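Local atomic coordinates of probable 2-phosphosulfolactate phosphatase (Clostridium acetobutylicum, PDB entry 1VR0), a protein that probably catalyses the magnesium-dependent hydrolysis of (2R)-O-phospho-3-sulfolactate to (2R)-3-sulfolactate and inorganic phosphate. Residues M39-S44 with F93-M98; G80-G85 with M112-G117; V45-L50 with I132-N137; V57-T62 with R119-S124; S164-I169 with A211-R216. All coordinates share one frame; numbering follows the deposited sequence.

From the N terminus, the chain opens contact 1 at 39-44, on the way into helix 42-51, and contact 3 at 45-50 in the same helix. Contact 4 opens on strand 56-59 and contact 2 on strand 77-81. Contact 1 closes first, at 93-98, and crosses the other three. Contact 2 then closes at 112-117, contact 4 at 119-124 and contact 3 at 132-137, so that 2 lies within 4 and 4 within 3. These contacts join the three-stranded parallel sheet to helix 42-51 and the larger mixed sheet. Contact 5 follows in series, bringing helices 165-181 and 212-219 together. Contacts 1, 2 and 5 all reach the bound sulfolactate.

Contact 1 of 5, residues M39-S44 with F93-M98; sequences MLRATS and FSNSPM. With 3SL ((2R)-3-sulfolactic acid), chain E.
The backbones of R41 and N95 approach to 6.5 Å between their CA atoms, R41 standing at the N-cap of helix 42-51 after a cis peptide bond. Both residues line the sulfonate end of the sulfolactate pocket. Their side chains slide past each other in opposite directions and converge on one oxygen: R41 NH1 donates to O3S of the ligand at 3.0 Å, and N95 ND2 reaches the same O3S at 3.0 Å with an N-H...O angle of 154°. The sulfonate thus lies at the edge of the guanidinium, whereas N95 O sits 3.0 Å above one face, near the rim. Guanidinium and amide planes are 81° apart. The bend of R41 at chi3 (-70°) helps turn its end towards the ligand, while NH2 forms a salt bridge with D225. That aspartate also binds S96 OG, the acceptor of an ST turn from M98 N. Farther along, the P97 ring packs on the helix, with its CG 4.1 Å from S44 CB.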
# COMPACT_ATOMS: atom_id res chain seq x y z
N MSE A 39 -11.49 10.54 4.26
CA MSE A 39 -12.44 10.74 5.36
C MSE A 39 -12.15 11.97 6.22
O MSE A 39 -13.07 12.52 6.87
CB MSE A 39 -12.55 9.50 6.25
CG MSE A 39 -11.25 9.08 6.85
SE MSE A 39 -11.45 8.04 8.52
CE MSE A 39 -12.60 9.26 9.53
N LEU A 40 -10.90 12.40 6.22
CA LEU A 40 -10.52 13.59 6.98
C LEU A 40 -9.92 14.55 6.00
O LEU A 40 -8.67 14.66 5.96
CB LEU A 40 -9.51 13.25 8.08
CG LEU A 40 -10.15 12.51 9.25
CD1 LEU A 40 -9.11 11.98 10.27
CD2 LEU A 40 -11.17 13.35 9.95
N ARG A 41 -10.74 15.29 5.24
CA ARG A 41 -12.18 15.48 5.44
C ARG A 41 -13.02 15.54 4.17
O ARG A 41 -14.25 15.56 4.27
CB ARG A 41 -12.45 16.77 6.22
CG ARG A 41 -11.92 16.80 7.66
CD ARG A 41 -11.91 18.21 8.22
NE ARG A 41 -10.89 19.06 7.57
CZ ARG A 41 -10.84 20.39 7.67
NH1 ARG A 41 -9.89 21.07 7.05
NH2 ARG A 41 -11.73 21.06 8.38
N ALA A 42 -12.40 15.55 2.99
CA ALA A 42 -13.13 15.84 1.72
C ALA A 42 -14.36 14.98 1.44
O ALA A 42 -15.40 15.51 1.09
CB ALA A 42 -12.20 15.80 0.51
N THR A 43 -14.28 13.66 1.59
CA THR A 43 -15.43 12.83 1.30
C THR A 43 -16.44 12.85 2.42
O THR A 43 -17.60 12.54 2.18
CB THR A 43 -15.08 11.39 0.96
OG1 THR A 43 -14.29 10.80 1.99
CG2 THR A 43 -14.33 11.35 -0.34
N SER A 44 -16.01 13.23 3.62
CA SER A 44 -16.96 13.48 4.71
C SER A 44 -17.73 14.77 4.45
O SER A 44 -18.93 14.84 4.76
CB SER A 44 -16.23 13.54 6.05
OG SER A 44 -15.68 12.27 6.32
N PHE A 93 -16.42 28.77 2.20
CA PHE A 93 -16.27 27.84 3.28
C PHE A 93 -14.96 27.10 3.18
O PHE A 93 -14.23 27.18 2.19
CB PHE A 93 -17.45 26.87 3.30
CG PHE A 93 -18.76 27.56 3.44
CD1 PHE A 93 -19.08 28.21 4.65
CD2 PHE A 93 -19.62 27.66 2.36
CE1 PHE A 93 -20.29 28.94 4.80
CE2 PHE A 93 -20.81 28.39 2.48
CZ PHE A 93 -21.14 29.04 3.73
N SER A 94 -14.68 26.39 4.26
CA SER A 94 -13.44 25.68 4.42
C SER A 94 -13.76 24.23 4.13
O SER A 94 -14.60 23.98 3.28
CB SER A 94 -12.91 25.97 5.83
OG SER A 94 -12.17 24.91 6.33
N ASN A 95 -13.08 23.29 4.78
CA ASN A 95 -13.31 21.86 4.54
C ASN A 95 -13.81 21.11 5.79
O ASN A 95 -13.59 19.92 5.95
CB ASN A 95 -12.07 21.20 3.91
CG ASN A 95 -12.44 20.02 3.08
OD1 ASN A 95 -13.32 20.13 2.24
ND2 ASN A 95 -11.83 18.88 3.31
N SER A 96 -14.51 21.84 6.65
CA SER A 96 -15.17 21.25 7.81
C SER A 96 -16.56 20.85 7.42
O SER A 96 -17.31 21.67 6.96
CB SER A 96 -15.28 22.27 8.93
OG SER A 96 -16.17 21.77 9.88
N PRO A 97 -16.92 19.58 7.62
CA PRO A 97 -18.30 19.17 7.35
C PRO A 97 -19.39 19.95 8.09
O PRO A 97 -20.48 20.11 7.53
CB PRO A 97 -18.33 17.69 7.77
CG PRO A 97 -16.98 17.25 7.70
CD PRO A 97 -16.11 18.44 8.07
N MSE A 98 -19.11 20.48 9.29
CA MSE A 98 -20.14 21.22 10.06
C MSE A 98 -20.61 22.49 9.45
O MSE A 98 -21.69 22.94 9.78
CB MSE A 98 -19.69 21.58 11.47
CG MSE A 98 -20.14 20.54 12.46
SE MSE A 98 -18.94 19.02 12.26
CE MSE A 98 -17.51 19.79 13.58
O11 3SL E . -3.58 18.51 4.84
C1 3SL E . -4.64 18.70 5.47
O12 3SL E . -4.72 18.96 6.70
C2 3SL E . -5.89 18.61 4.68
O2 3SL E . -5.73 17.51 3.78
C3 3SL E . -7.04 18.43 5.65
S 3SL E . -8.46 18.07 4.88
O3S 3SL E . -9.29 19.28 4.76
O1S 3SL E . -8.29 17.24 3.63
O2S 3SL E . -9.26 17.26 5.80

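Contact 2 of 5, residues G80-G85 with M112-G117; sequences GGERKG and MTTTNG. With 3SL ((2R)-3-sulfolactic acid), chain E.
G80 and G81 run beside M112 and T113 as parallel strand ends, and the first group of contacts is backbone pairing. T113 N makes a weak bond to G80 O, and E82 N donates to T113 O at 3.2 Å. CA-H...O contacts, such as that from G81 CA to T113 O, fill in between them.

The second group centres on the buried carboxylate of E82. T115 OG1 gives its proton to the syn lone pair of E82 OE1 at 2.7 Å, and G85 N meets the same OE1 from above the carboxylate plane at 2.9 Å. T115 N donates almost straight (171°) to OE2 at 2.8 Å, from the other side of the carboxylate plane. With chi1 at 51° and a bend at chi2 (74°), the side chain folds back to take up these three bonds, which should fix its rotation.

The guanidinium of R83 makes the third group, gripping T113 OG1 end-on with NH2 at 2.9 Å and NH1 at 3.1 Å; this hydroxyl lies near the guanidinium plane and is also bonded to V60 O. Apolar contact is slight: T114 CG2 rests 3.9 Å from G81 CA.

Both strands belong to one beta-alpha-beta unit, and the loops at their C-terminal ends, with E82, G85, T115 and N116, line the sulfolactate pocket, as in many parallel alpha/beta enzymes.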
# COMPACT_ATOMS: atom_id res chain seq x y z
N GLY A 80 -15.82 26.12 -1.66
CA GLY A 80 -15.24 25.47 -0.47
C GLY A 80 -14.05 24.57 -0.75
O GLY A 80 -13.65 24.39 -1.89
N GLY A 81 -13.51 23.99 0.32
CA GLY A 81 -12.31 23.13 0.27
C GLY A 81 -11.18 23.67 1.13
O GLY A 81 -11.39 24.40 2.08
N GLU A 82 -9.95 23.30 0.78
CA GLU A 82 -8.77 23.75 1.55
C GLU A 82 -7.45 23.57 0.84
O GLU A 82 -7.32 22.77 -0.09
CB GLU A 82 -8.68 22.99 2.88
CG GLU A 82 -8.77 21.47 2.75
CD GLU A 82 -7.50 20.77 2.18
OE1 GLU A 82 -6.38 21.29 2.26
OE2 GLU A 82 -7.62 19.65 1.65
N ARG A 83 -6.47 24.31 1.34
CA ARG A 83 -5.06 24.00 1.12
C ARG A 83 -4.36 23.92 2.48
O ARG A 83 -4.51 24.80 3.34
CB ARG A 83 -4.41 25.05 0.23
CG ARG A 83 -4.86 24.99 -1.22
CD ARG A 83 -4.54 23.65 -1.88
NE ARG A 83 -4.84 23.68 -3.31
CZ ARG A 83 -5.87 23.08 -3.91
NH1 ARG A 83 -6.77 22.35 -3.23
NH2 ARG A 83 -6.00 23.21 -5.23
N LYS A 84 -3.62 22.83 2.68
CA LYS A 84 -2.94 22.55 3.95
C LYS A 84 -3.96 22.51 5.11
O LYS A 84 -3.64 22.86 6.25
CB LYS A 84 -1.84 23.59 4.23
CG LYS A 84 -0.67 23.59 3.25
CD LYS A 84 0.34 24.71 3.58
CE LYS A 84 1.80 24.34 3.25
NZ LYS A 84 2.83 25.28 3.91
N GLY A 85 -5.20 22.13 4.80
CA GLY A 85 -6.26 22.08 5.79
C GLY A 85 -6.94 23.40 6.10
O GLY A 85 -7.94 23.39 6.80
N MSE A 112 -15.56 22.76 -5.22
CA MSE A 112 -14.46 22.54 -4.29
C MSE A 112 -13.19 21.96 -4.86
O MSE A 112 -13.20 21.22 -5.85
CB MSE A 112 -14.88 21.69 -3.09
CG MSE A 112 -15.72 20.48 -3.36
SE MSE A 112 -15.93 19.29 -1.72
CE MSE A 112 -15.60 20.70 -0.17
N THR A 113 -12.11 22.33 -4.20
CA THR A 113 -10.80 21.83 -4.50
C THR A 113 -10.13 21.56 -3.17
O THR A 113 -10.19 22.39 -2.25
CB THR A 113 -10.00 22.81 -5.37
OG1 THR A 113 -8.72 22.24 -5.64
CG2 THR A 113 -9.83 24.18 -4.72
N THR A 114 -9.52 20.38 -3.04
CA THR A 114 -8.85 19.99 -1.81
C THR A 114 -7.48 19.37 -2.08
O THR A 114 -7.11 19.10 -3.23
CB THR A 114 -9.69 19.01 -0.92
OG1 THR A 114 -9.79 17.71 -1.52
CG2 THR A 114 -11.08 19.53 -0.67
N THR A 115 -6.74 19.17 -0.99
CA THR A 115 -5.37 18.69 -1.04
C THR A 115 -5.28 17.25 -1.61
O THR A 115 -4.47 17.01 -2.49
CB THR A 115 -4.70 18.82 0.39
OG1 THR A 115 -4.48 20.21 0.74
CG2 THR A 115 -3.36 18.08 0.43
N ASN A 116 -6.18 16.36 -1.16
CA ASN A 116 -6.15 14.92 -1.50
C ASN A 116 -7.41 14.36 -2.21
O ASN A 116 -7.33 13.84 -3.36
CB ASN A 116 -5.91 14.16 -0.21
CG ASN A 116 -4.66 14.63 0.49
OD1 ASN A 116 -3.60 14.76 -0.15
ND2 ASN A 116 -4.76 14.93 1.78
N GLY A 117 -8.56 14.47 -1.54
CA GLY A 117 -9.82 13.93 -2.05
C GLY A 117 -10.17 14.25 -3.50
O GLY A 117 -10.51 13.34 -4.26
O11 3SL E . -3.58 18.51 4.84
C1 3SL E . -4.64 18.70 5.47
O12 3SL E . -4.72 18.96 6.70
C2 3SL E . -5.89 18.61 4.68
O2 3SL E . -5.73 17.51 3.78
C3 3SL E . -7.04 18.43 5.65
S 3SL E . -8.46 18.07 4.88
O3S 3SL E . -9.29 19.28 4.76
O1S 3SL E . -8.29 17.24 3.63
O2S 3SL E . -9.26 17.26 5.80

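Contact 3 of 5, residues V45-L50 with I132-N137; sequences VITTAL and IGSVLN
T47 carries this contact, pointing from helix 42-51 into the turn that follows strand 129-133. Its CB lies 3.9 Å from S134 OG. From there the side chain forks. The hydroxyl, anti to the carbonyl carbon (chi1 -65°), turns back along its own helix to bond T43 O one turn earlier; across the contact OG1 is 3.5 Å from S134 OG, at best a weak bond, and 4.1 Å from the methyl I132 CG2. The other branch, CG2, lies against the amide of N137, 3.8 Å from its CG.

The amide under that methyl is held firmly. N137 ND2 donates to I132 O at 3.1 Å and 170°, in the amide plane, which ties the turn back to the end of its own strand; the same nitrogen is also bonded to L237 O. Beside T47, I46 and I132 cross at about a right angle, CG2 to CG2 at 4.1 Å, an apolar touch; the methyl L136 CD1 comes to 3.5 Å from the hydroxyl T48 OG1, which is bonded to S44 O and Y228 OH.

I46 and I132 both touch I246 of strand 245-246, and V45 and I46 also rest on M112. Helix 42-51 therefore packs against the mixed sheet through strand 129-133 and against the three-stranded parallel sheet through strand 109-113.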
# COMPACT_ATOMS: atom_id res chain seq x y z
N VAL A 45 -17.06 15.76 3.87
CA VAL A 45 -17.71 16.99 3.46
C VAL A 45 -18.72 16.71 2.32
O VAL A 45 -19.90 17.01 2.42
CB VAL A 45 -16.70 18.06 3.01
CG1 VAL A 45 -17.39 19.09 2.21
CG2 VAL A 45 -15.99 18.70 4.22
N ILE A 46 -18.26 16.11 1.26
CA ILE A 46 -19.14 15.85 0.13
C ILE A 46 -20.41 15.09 0.58
O ILE A 46 -21.52 15.47 0.22
CB ILE A 46 -18.42 15.09 -0.97
CG1 ILE A 46 -17.39 16.00 -1.62
CG2 ILE A 46 -19.41 14.59 -2.02
CD1 ILE A 46 -16.19 15.27 -2.12
N THR A 47 -20.21 14.03 1.36
CA THR A 47 -21.28 13.21 1.85
C THR A 47 -22.28 14.02 2.69
O THR A 47 -23.49 13.89 2.53
CB THR A 47 -20.69 12.07 2.71
OG1 THR A 47 -19.90 11.21 1.87
CG2 THR A 47 -21.80 11.23 3.34
N THR A 48 -21.76 14.85 3.59
CA THR A 48 -22.58 15.64 4.46
C THR A 48 -23.38 16.71 3.67
O THR A 48 -24.60 16.86 3.83
CB THR A 48 -21.70 16.28 5.56
OG1 THR A 48 -21.12 15.25 6.36
CG2 THR A 48 -22.50 17.22 6.46
N ALA A 49 -22.68 17.42 2.80
CA ALA A 49 -23.28 18.48 2.06
C ALA A 49 -24.45 17.99 1.23
O ALA A 49 -25.54 18.59 1.27
CB ALA A 49 -22.24 19.10 1.18
N LEU A 50 -24.24 16.90 0.49
CA LEU A 50 -25.26 16.31 -0.35
C LEU A 50 -26.45 15.77 0.43
O LEU A 50 -27.59 15.96 0.03
CB LEU A 50 -24.65 15.24 -1.26
CG LEU A 50 -23.98 15.94 -2.44
CD1 LEU A 50 -22.87 15.17 -2.98
CD2 LEU A 50 -25.01 16.23 -3.52
N ILE A 132 -18.72 7.92 -3.68
CA ILE A 132 -18.02 8.71 -2.67
C ILE A 132 -18.30 8.08 -1.34
O ILE A 132 -19.45 7.97 -0.96
CB ILE A 132 -18.49 10.16 -2.65
CG1 ILE A 132 -18.29 10.82 -4.03
CG2 ILE A 132 -17.76 10.90 -1.57
CD1 ILE A 132 -16.87 10.70 -4.61
N GLY A 133 -17.24 7.68 -0.63
CA GLY A 133 -17.40 6.97 0.62
C GLY A 133 -16.68 7.59 1.79
O GLY A 133 -15.71 8.33 1.64
N SER A 134 -17.19 7.29 2.97
CA SER A 134 -16.68 7.85 4.22
C SER A 134 -17.19 6.95 5.30
O SER A 134 -18.03 6.06 5.05
CB SER A 134 -17.22 9.27 4.41
OG SER A 134 -18.66 9.29 4.51
N VAL A 135 -16.75 7.19 6.53
CA VAL A 135 -17.33 6.46 7.67
C VAL A 135 -18.82 6.74 7.78
O VAL A 135 -19.61 5.85 8.11
CB VAL A 135 -16.62 6.81 9.02
CG1 VAL A 135 -17.17 5.99 10.18
CG2 VAL A 135 -15.16 6.55 8.90
N LEU A 136 -19.19 7.98 7.51
CA LEU A 136 -20.57 8.44 7.70
C LEU A 136 -21.57 7.67 6.85
O LEU A 136 -22.68 7.45 7.28
CB LEU A 136 -20.68 9.92 7.33
CG LEU A 136 -19.79 10.89 8.10
CD1 LEU A 136 -19.67 12.18 7.30
CD2 LEU A 136 -20.37 11.10 9.48
N ASN A 137 -21.18 7.30 5.62
CA ASN A 137 -22.07 6.54 4.74
C ASN A 137 -21.57 5.15 4.35
O ASN A 137 -21.99 4.59 3.34
CB ASN A 137 -22.43 7.37 3.49
CG ASN A 137 -21.29 7.53 2.53
OD1 ASN A 137 -20.14 7.27 2.86
ND2 ASN A 137 -21.59 7.95 1.31

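Contact 4 of 5, residues V57-T62 with R119-S124; sequences VVPVLT and RAIKGS
L61 rests against R119 and K122 of helix 117-123, joining the loop after strand 56-59 of the three-stranded parallel sheet to that helix. Its CD2 does the touching, 3.7 Å from R119 CA and 3.7 Å from K122 CG, two residues separated by three positions on the helix. With CD1 anti to CA (chi2 -171°), it is the other methyl, CD2, that turns to the helix. The K122 side chain crosses that of L61 at a slant and, bent at chi2 and chi3, brings CE to 3.7 Å from P59 O. Deeper in, the ring of P59 meets I121 through CG and CG2, 4.2 Å apart, a wholly apolar touch.

The next shell holds these groups in place. K122 NZ is bonded to Y241 OH, and the side chains of P59 and I121 both rest against that same tyrosine of strand 240-242. R119 is anchored at its far end by a salt bridge to D22. On the strand side, the backbone of V58 and V60 is hydrogen-bonded to M112, while T62 OG1 caps the next helix at E65 N.

Behind the contact, A120, I121 and S124 pack on V36 of the mixed sheet, so the helix is bracketed by both sheets. Its last turn is secured by G123 N bonding R119 O and by S124 OG, which donates to A120 O at 2.7 Å with a C=O...O angle of 160°.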
# COMPACT_ATOMS: atom_id res chain seq x y z
N VAL A 57 -22.00 18.78 -6.16
CA VAL A 57 -20.63 19.17 -5.85
C VAL A 57 -19.81 19.03 -7.13
O VAL A 57 -19.87 18.00 -7.77
CB VAL A 57 -19.98 18.27 -4.78
CG1 VAL A 57 -18.57 18.74 -4.53
CG2 VAL A 57 -20.79 18.28 -3.47
N VAL A 58 -19.04 20.07 -7.47
CA VAL A 58 -18.14 20.04 -8.61
C VAL A 58 -16.69 20.10 -8.08
O VAL A 58 -16.22 21.17 -7.70
CB VAL A 58 -18.36 21.24 -9.52
CG1 VAL A 58 -17.39 21.18 -10.71
CG2 VAL A 58 -19.80 21.34 -9.95
N PRO A 59 -15.97 18.95 -8.05
CA PRO A 59 -14.59 18.91 -7.65
C PRO A 59 -13.63 19.37 -8.75
O PRO A 59 -13.76 18.98 -9.89
CB PRO A 59 -14.38 17.42 -7.35
CG PRO A 59 -15.28 16.74 -8.21
CD PRO A 59 -16.47 17.61 -8.40
N VAL A 60 -12.69 20.22 -8.39
CA VAL A 60 -11.67 20.70 -9.32
C VAL A 60 -10.27 20.62 -8.67
O VAL A 60 -10.11 20.45 -7.45
CB VAL A 60 -11.96 22.12 -9.79
CG1 VAL A 60 -13.35 22.18 -10.43
CG2 VAL A 60 -11.84 23.14 -8.66
N LEU A 61 -9.24 20.74 -9.50
CA LEU A 61 -7.87 20.55 -9.05
C LEU A 61 -7.19 21.86 -8.65
O LEU A 61 -6.30 21.86 -7.81
CB LEU A 61 -7.06 19.77 -10.11
CG LEU A 61 -7.54 18.33 -10.42
CD1 LEU A 61 -6.56 17.61 -11.29
CD2 LEU A 61 -7.86 17.47 -9.17
N THR A 62 -7.59 22.98 -9.22
CA THR A 62 -6.90 24.22 -8.90
C THR A 62 -7.87 25.29 -8.46
O THR A 62 -9.04 25.27 -8.83
CB THR A 62 -6.05 24.77 -10.09
OG1 THR A 62 -6.91 25.31 -11.12
CG2 THR A 62 -5.22 23.68 -10.66
N ARG A 119 -8.28 15.20 -6.03
CA ARG A 119 -7.32 14.52 -6.93
C ARG A 119 -7.69 13.02 -7.16
O ARG A 119 -7.65 12.50 -8.29
CB ARG A 119 -5.90 14.61 -6.32
CG ARG A 119 -5.42 16.09 -6.05
CD ARG A 119 -3.98 16.19 -5.40
NE ARG A 119 -3.08 15.12 -5.88
CZ ARG A 119 -2.44 14.23 -5.12
NH1 ARG A 119 -2.47 14.21 -3.78
NH2 ARG A 119 -1.70 13.32 -5.74
N ALA A 120 -8.03 12.33 -6.07
CA ALA A 120 -8.43 10.93 -6.14
C ALA A 120 -9.72 10.74 -6.99
O ALA A 120 -9.87 9.74 -7.73
CB ALA A 120 -8.65 10.39 -4.74
N ILE A 121 -10.64 11.70 -6.88
CA ILE A 121 -11.91 11.62 -7.61
C ILE A 121 -11.64 11.73 -9.12
O ILE A 121 -11.95 10.83 -9.88
CB ILE A 121 -12.95 12.69 -7.12
CG1 ILE A 121 -13.36 12.39 -5.68
CG2 ILE A 121 -14.19 12.66 -7.98
CD1 ILE A 121 -14.04 13.56 -4.94
N LYS A 122 -10.98 12.79 -9.52
CA LYS A 122 -10.55 12.94 -10.90
C LYS A 122 -9.72 11.76 -11.40
O LYS A 122 -9.86 11.37 -12.55
CB LYS A 122 -9.75 14.24 -11.07
CG LYS A 122 -10.56 15.54 -10.78
CD LYS A 122 -11.82 15.63 -11.66
CE LYS A 122 -11.95 16.98 -12.37
NZ LYS A 122 -12.74 16.79 -13.63
N GLY A 123 -8.85 11.21 -10.55
CA GLY A 123 -8.00 10.07 -10.94
C GLY A 123 -8.72 8.76 -11.22
O GLY A 123 -8.15 7.86 -11.81
N SER A 124 -9.98 8.67 -10.79
CA SER A 124 -10.81 7.49 -10.98
C SER A 124 -11.78 7.56 -12.18
O SER A 124 -12.59 6.65 -12.37
CB SER A 124 -11.57 7.24 -9.69
OG SER A 124 -10.68 7.35 -8.58

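Contact 5 of 5, residues S164-I169 with A211-R216; sequences SIDDFI and AKHYKR. With MG (magnesium ion), chain D; 3SL ((2R)-3-sulfolactic acid), chain E.
At the magnesium and sulfolactate site, D166 meets H213, with D166 OD2 3.4 Å from H213 CD2. The side chains cross at about a right angle, carboxylate and ring planes 43° apart. D166 is a second-shell residue of the metal: its OD2 accepts from water 2, which D167 OD1 also holds and which binds the magnesium ion. D167 OD2 binds the ion directly at 2.4 Å, together with D38 OD1 and G158 O. Water 3, another metal ligand, sits 3.0 Å above one face of the H213 ring, toward its rim.

D166, D167 and H213 come from the N-terminal ends of helices 165-181 and 212-219, which meet where I165 CB packs on A211 CB at 3.8 Å. D189 of the second subunit bonds the backbone N of both I165 and K212. S164 OG donates to D166 OD1 at 2.6 Å and accepts from water 1, which accepts from H213 N at 2.7 Å. With CG anti to the backbone N (chi1 -173°), the H213 ring points into the pocket: NE2 is bonded to L40 O, and CE1 lies 3.5 Å from the ligand carboxylate carbon C1. R216, bonded to K84 O through NH2, brings its CG to 3.4 Å from ligand O12.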
# COMPACT_ATOMS: atom_id res chain seq x y z
N SER A 164 -2.32 6.47 4.04
CA SER A 164 -2.79 7.11 5.26
C SER A 164 -3.73 6.18 6.01
O SER A 164 -4.69 5.63 5.46
CB SER A 164 -3.52 8.40 4.92
OG SER A 164 -3.44 9.31 6.00
N ILE A 165 -3.43 5.99 7.29
CA ILE A 165 -4.20 5.10 8.16
C ILE A 165 -5.69 5.42 8.25
O ILE A 165 -6.50 4.51 8.32
CB ILE A 165 -3.56 5.05 9.57
CG1 ILE A 165 -2.43 4.01 9.56
CG2 ILE A 165 -4.59 4.71 10.62
CD1 ILE A 165 -1.56 3.98 10.77
N ASP A 166 -6.06 6.70 8.23
CA ASP A 166 -7.50 7.07 8.26
C ASP A 166 -8.23 6.48 7.05
O ASP A 166 -9.25 5.79 7.19
CB ASP A 166 -7.71 8.61 8.34
CG ASP A 166 -6.88 9.39 7.32
OD1 ASP A 166 -5.93 8.85 6.72
OD2 ASP A 166 -7.16 10.57 7.12
N ASP A 167 -7.71 6.73 5.85
CA ASP A 167 -8.41 6.26 4.66
C ASP A 167 -8.40 4.72 4.62
O ASP A 167 -9.32 4.11 4.16
CB ASP A 167 -7.81 6.88 3.38
CG ASP A 167 -8.06 8.40 3.30
OD1 ASP A 167 -9.05 8.85 3.88
OD2 ASP A 167 -7.28 9.16 2.68
N PHE A 168 -7.34 4.11 5.13
CA PHE A 168 -7.17 2.68 5.06
C PHE A 168 -8.15 1.97 5.98
O PHE A 168 -8.79 0.99 5.58
CB PHE A 168 -5.73 2.35 5.46
CG PHE A 168 -5.29 0.92 5.15
CD1 PHE A 168 -5.08 0.50 3.84
CD2 PHE A 168 -5.00 0.02 6.18
CE1 PHE A 168 -4.64 -0.80 3.56
CE2 PHE A 168 -4.56 -1.27 5.90
CZ PHE A 168 -4.37 -1.67 4.58
N ILE A 169 -8.31 2.46 7.22
CA ILE A 169 -9.21 1.79 8.14
C ILE A 169 -10.65 1.98 7.69
O ILE A 169 -11.50 1.10 7.86
CB ILE A 169 -9.01 2.25 9.61
CG1 ILE A 169 -9.82 1.34 10.56
CG2 ILE A 169 -9.37 3.70 9.81
CD1 ILE A 169 -9.36 1.41 12.05
N ALA A 211 -2.29 7.76 12.75
CA ALA A 211 -2.02 8.36 11.44
C ALA A 211 -1.22 9.64 11.57
O ALA A 211 -1.51 10.45 12.43
CB ALA A 211 -3.32 8.64 10.71
N LYS A 212 -0.24 9.83 10.70
CA LYS A 212 0.57 11.06 10.67
C LYS A 212 -0.35 12.27 10.50
O LYS A 212 -0.19 13.26 11.17
CB LYS A 212 1.59 10.97 9.53
CG LYS A 212 2.69 12.01 9.53
N HIS A 213 -1.36 12.14 9.65
CA HIS A 213 -2.34 13.18 9.32
C HIS A 213 -3.16 13.60 10.53
O HIS A 213 -3.62 14.73 10.59
CB HIS A 213 -3.29 12.61 8.26
CG HIS A 213 -4.28 13.58 7.69
ND1 HIS A 213 -3.89 14.73 7.03
CD2 HIS A 213 -5.63 13.54 7.60
CE1 HIS A 213 -4.97 15.37 6.59
NE2 HIS A 213 -6.03 14.67 6.92
N TYR A 214 -3.39 12.70 11.47
CA TYR A 214 -4.06 13.06 12.70
C TYR A 214 -3.35 14.18 13.45
O TYR A 214 -4.01 15.04 14.03
CB TYR A 214 -4.12 11.86 13.63
CG TYR A 214 -4.88 12.13 14.90
CD1 TYR A 214 -6.25 12.27 14.88
CD2 TYR A 214 -4.23 12.24 16.11
CE1 TYR A 214 -6.96 12.51 16.05
CE2 TYR A 214 -4.92 12.48 17.29
CZ TYR A 214 -6.29 12.62 17.25
OH TYR A 214 -7.00 12.83 18.41
N LYS A 215 -2.02 14.19 13.45
CA LYS A 215 -1.31 15.26 14.16
C LYS A 215 -1.63 16.57 13.47
O LYS A 215 -1.75 17.60 14.12
CB LYS A 215 0.22 15.10 14.29
CG LYS A 215 0.69 13.70 14.74
CD LYS A 215 2.21 13.69 15.10
CE LYS A 215 2.91 12.30 14.81
NZ LYS A 215 4.38 12.28 15.29
N ARG A 216 -1.78 16.53 12.15
CA ARG A 216 -2.09 17.74 11.39
C ARG A 216 -3.49 18.29 11.74
O ARG A 216 -3.68 19.50 11.99
CB ARG A 216 -2.01 17.48 9.89
CG ARG A 216 -2.29 18.69 9.02
CD ARG A 216 -1.41 19.84 9.38
NE ARG A 216 -1.72 21.04 8.61
CZ ARG A 216 -1.26 22.26 8.91
NH1 ARG A 216 -0.47 22.46 9.96
NH2 ARG A 216 -1.58 23.29 8.16
MG MG D . -6.95 11.47 3.08
O11 3SL E . -3.58 18.51 4.84
C1 3SL E . -4.64 18.70 5.47
O12 3SL E . -4.72 18.96 6.70
C2 3SL E . -5.89 18.61 4.68
O2 3SL E . -5.73 17.51 3.78
C3 3SL E . -7.04 18.43 5.65
S 3SL E . -8.46 18.07 4.88
O3S 3SL E . -9.29 19.28 4.76
O1S 3SL E . -8.29 17.24 3.63
O2S 3SL E . -9.26 17.26 5.80
O HOH W 1 -1.56 10.03 7.91
O HOH W 2 -8.62 11.29 4.99
O HOH W 3 -5.54 11.94 5.07